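Periplasmic beta-glucosidase (Pseudomonas aeruginosa, PDB 6R5T) probably hydrolyses terminal, non-reducing beta-D-glucosyl residues, releasing beta-D-glucose, as a periplasmic member of glycoside hydrolase family 3. Local coordinates at residues 363-368 against 614-619. The protein carries 1 engineered substitution. Sequence-based numbering, arbitrary orientation.
Sequences LVLLKN and LSYTEF
Strand 364-368, at one edge of the mixed sheet in the family 3 C-terminal domain within this chain, meets segment 614-619, the end of the loop that runs into strand 619-626, at Leu365 and Leu614. Leu614 N donates to Leu365 O at 2.8 Å, a nearly straight backbone bond. Beside it a water bridges the backbones, accepting from Leu365 N and donating to Leu614 O. The two leucine side chains cross at about a right angle, and Leu365 CD2 lies 3.9 Å from Leu614 CB. Leu614 CD1 reaches further along the strand, 3.6 Å from Leu366 O, which is hydrogen-bonded to Tyr612 OH. On its other edge the strand pairs with 534-537, where Leu366 and Lys367 form a classic beta bulge opposite Ile535. With its CG anti to the backbone N (chi1 -177°), Leu365 brings CD2 obliquely to the Tyr616 ring, 3.8 Å from CE1. Asn368 ND2 approaches the same ring 3.9 Å from CD1, its amide plane turned 55° from the ring. A second water joins Asn368 ND2 to Ser615 O. Asn368 OD1 accepts from Leu373 N, while Tyr616 OH bonds to Val552 O. Ser615 OG accepts from Thr617 N at 3.0 Å, closing an ST turn.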
loop_
_atom_site.group_PDB
_atom_site.type_symbol
_atom_site.label_atom_id
_atom_site.label_comp_id
_atom_site.label_asym_id
_atom_site.label_seq_id
_atom_site.Cartn_x
_atom_site.Cartn_y
_atom_site.Cartn_z
ATOM N N LEU A 363 5.798 0.794 28.649
ATOM C CA LEU A 363 5.370 -0.621 28.583
ATOM C C LEU A 363 3.850 -0.695 28.474
ATOM O O LEU A 363 3.145 0.080 29.179
ATOM C CB LEU A 363 5.849 -1.367 29.828
ATOM C CG LEU A 363 7.352 -1.281 30.070
ATOM C CD1 LEU A 363 7.687 -2.043 31.339
ATOM C CD2 LEU A 363 8.181 -1.767 28.915
ATOM N N VAL A 364 3.351 -1.539 27.570
ATOM C CA VAL A 364 1.902 -1.569 27.265
ATOM C C VAL A 364 1.357 -2.920 27.665
ATOM O O VAL A 364 1.775 -3.976 27.107
ATOM C CB VAL A 364 1.584 -1.243 25.777
ATOM C CG1 VAL A 364 0.087 -1.238 25.566
ATOM C CG2 VAL A 364 2.170 0.076 25.334
ATOM N N LEU A 365 0.407 -2.921 28.581
ATOM C CA LEU A 365 -0.275 -4.185 28.929
ATOM C C LEU A 365 -1.344 -4.447 27.887
ATOM O O LEU A 365 -2.303 -3.661 27.744
ATOM C CB LEU A 365 -0.860 -4.047 30.345
ATOM C CG LEU A 365 -1.535 -5.309 30.864
ATOM C CD1 LEU A 365 -0.553 -6.467 30.981
ATOM C CD2 LEU A 365 -2.171 -5.025 32.218
ATOM N N LEU A 366 -1.211 -5.519 27.133
ATOM C CA LEU A 366 -2.153 -5.841 26.053
ATOM C C LEU A 366 -3.220 -6.846 26.506
ATOM O O LEU A 366 -4.278 -6.875 25.876
ATOM C CB LEU A 366 -1.379 -6.380 24.860
ATOM C CG LEU A 366 -0.499 -5.352 24.128
ATOM C CD1 LEU A 366 0.250 -5.995 23.013
ATOM C CD2 LEU A 366 -1.351 -4.227 23.597
ATOM N N LYS A 367 -2.919 -7.682 27.491
ATOM C CA LYS A 367 -3.864 -8.730 27.952
ATOM C C LYS A 367 -3.474 -9.115 29.370
ATOM O O LYS A 367 -2.302 -9.161 29.671
ATOM C CB LYS A 367 -3.834 -9.971 27.077
ATOM C CG LYS A 367 -4.844 -11.050 27.462
ATOM C CD LYS A 367 -4.822 -12.282 26.603
ATOM C CE LYS A 367 -5.909 -13.252 27.065
ATOM N NZ LYS A 367 -5.906 -14.518 26.305
ATOM N N ASN A 368 -4.467 -9.375 30.224
ATOM C CA ASN A 368 -4.190 -9.798 31.598
ATOM C C ASN A 368 -5.416 -10.568 32.095
ATOM O O ASN A 368 -6.268 -9.952 32.722
ATOM C CB ASN A 368 -3.909 -8.634 32.523
ATOM C CG ASN A 368 -3.373 -9.071 33.881
ATOM O OD1 ASN A 368 -2.843 -10.170 34.024
ATOM N ND2 ASN A 368 -3.514 -8.205 34.854
ATOM N N LEU A 614 -3.931 -1.542 28.662
ATOM C CA LEU A 614 -4.672 -1.900 29.891
ATOM C C LEU A 614 -3.870 -1.446 31.116
ATOM O O LEU A 614 -2.781 -0.887 31.036
ATOM C CB LEU A 614 -4.880 -3.416 29.924
ATOM C CG LEU A 614 -5.619 -4.020 28.725
ATOM C CD1 LEU A 614 -5.711 -5.516 28.910
ATOM C CD2 LEU A 614 -6.989 -3.404 28.579
ATOM N N SER A 615 -4.462 -1.717 32.270
ATOM C CA SER A 615 -3.952 -1.325 33.598
ATOM C C SER A 615 -4.244 -2.456 34.571
ATOM O O SER A 615 -5.174 -3.204 34.332
ATOM C CB SER A 615 -4.621 -0.031 34.045
ATOM O OG SER A 615 -4.244 0.413 35.349
ATOM N N TYR A 616 -3.572 -2.417 35.717
ATOM C CA TYR A 616 -3.929 -3.275 36.858
ATOM C C TYR A 616 -5.098 -2.679 37.644
ATOM O O TYR A 616 -5.593 -3.325 38.608
ATOM C CB TYR A 616 -2.724 -3.457 37.771
ATOM C CG TYR A 616 -1.525 -4.145 37.164
ATOM C CD1 TYR A 616 -1.621 -5.025 36.096
ATOM C CD2 TYR A 616 -0.279 -3.954 37.705
ATOM C CE1 TYR A 616 -0.511 -5.675 35.582
ATOM C CE2 TYR A 616 0.845 -4.562 37.188
ATOM C CZ TYR A 616 0.736 -5.462 36.139
ATOM O OH TYR A 616 1.843 -6.061 35.621
ATOM N N THR A 617 -5.524 -1.469 37.332
ATOM C CA THR A 617 -6.760 -0.895 37.910
ATOM C C THR A 617 -7.768 -0.632 36.808
ATOM O O THR A 617 -7.509 -0.917 35.641
ATOM C CB THR A 617 -6.393 0.339 38.734
ATOM O OG1 THR A 617 -7.473 0.590 39.617
ATOM C CG2 THR A 617 -6.117 1.564 37.884
ATOM N N GLU A 618 -8.912 -0.129 37.191
ATOM C CA GLU A 618 -9.988 0.224 36.231
ATOM C C GLU A 618 -10.241 1.721 36.342
ATOM O O GLU A 618 -10.065 2.310 37.429
ATOM C CB GLU A 618 -11.285 -0.551 36.489
ATOM C CG GLU A 618 -11.271 -1.950 35.888
ATOM C CD GLU A 618 -11.204 -2.091 34.368
ATOM O OE1 GLU A 618 -11.361 -1.091 33.621
ATOM O OE2 GLU A 618 -10.952 -3.216 33.925
ATOM N N PHE A 619 -10.612 2.310 35.231
ATOM C CA PHE A 619 -10.908 3.745 35.163
ATOM C C PHE A 619 -12.324 3.951 34.634
ATOM O O PHE A 619 -12.893 3.094 33.888
ATOM C CB PHE A 619 -9.880 4.466 34.292
ATOM C CG PHE A 619 -8.465 4.403 34.816
ATOM C CD1 PHE A 619 -7.993 5.346 35.723
ATOM C CD2 PHE A 619 -7.598 3.407 34.386
ATOM C CE1 PHE A 619 -6.679 5.285 36.186
ATOM C CE2 PHE A 619 -6.295 3.359 34.836
ATOM C CZ PHE A 619 -5.849 4.285 35.773
HETATM O O HOH W 1 -0.571 -0.428 29.474
HETATM O O HOH W 2 -5.256 -5.966 34.328
#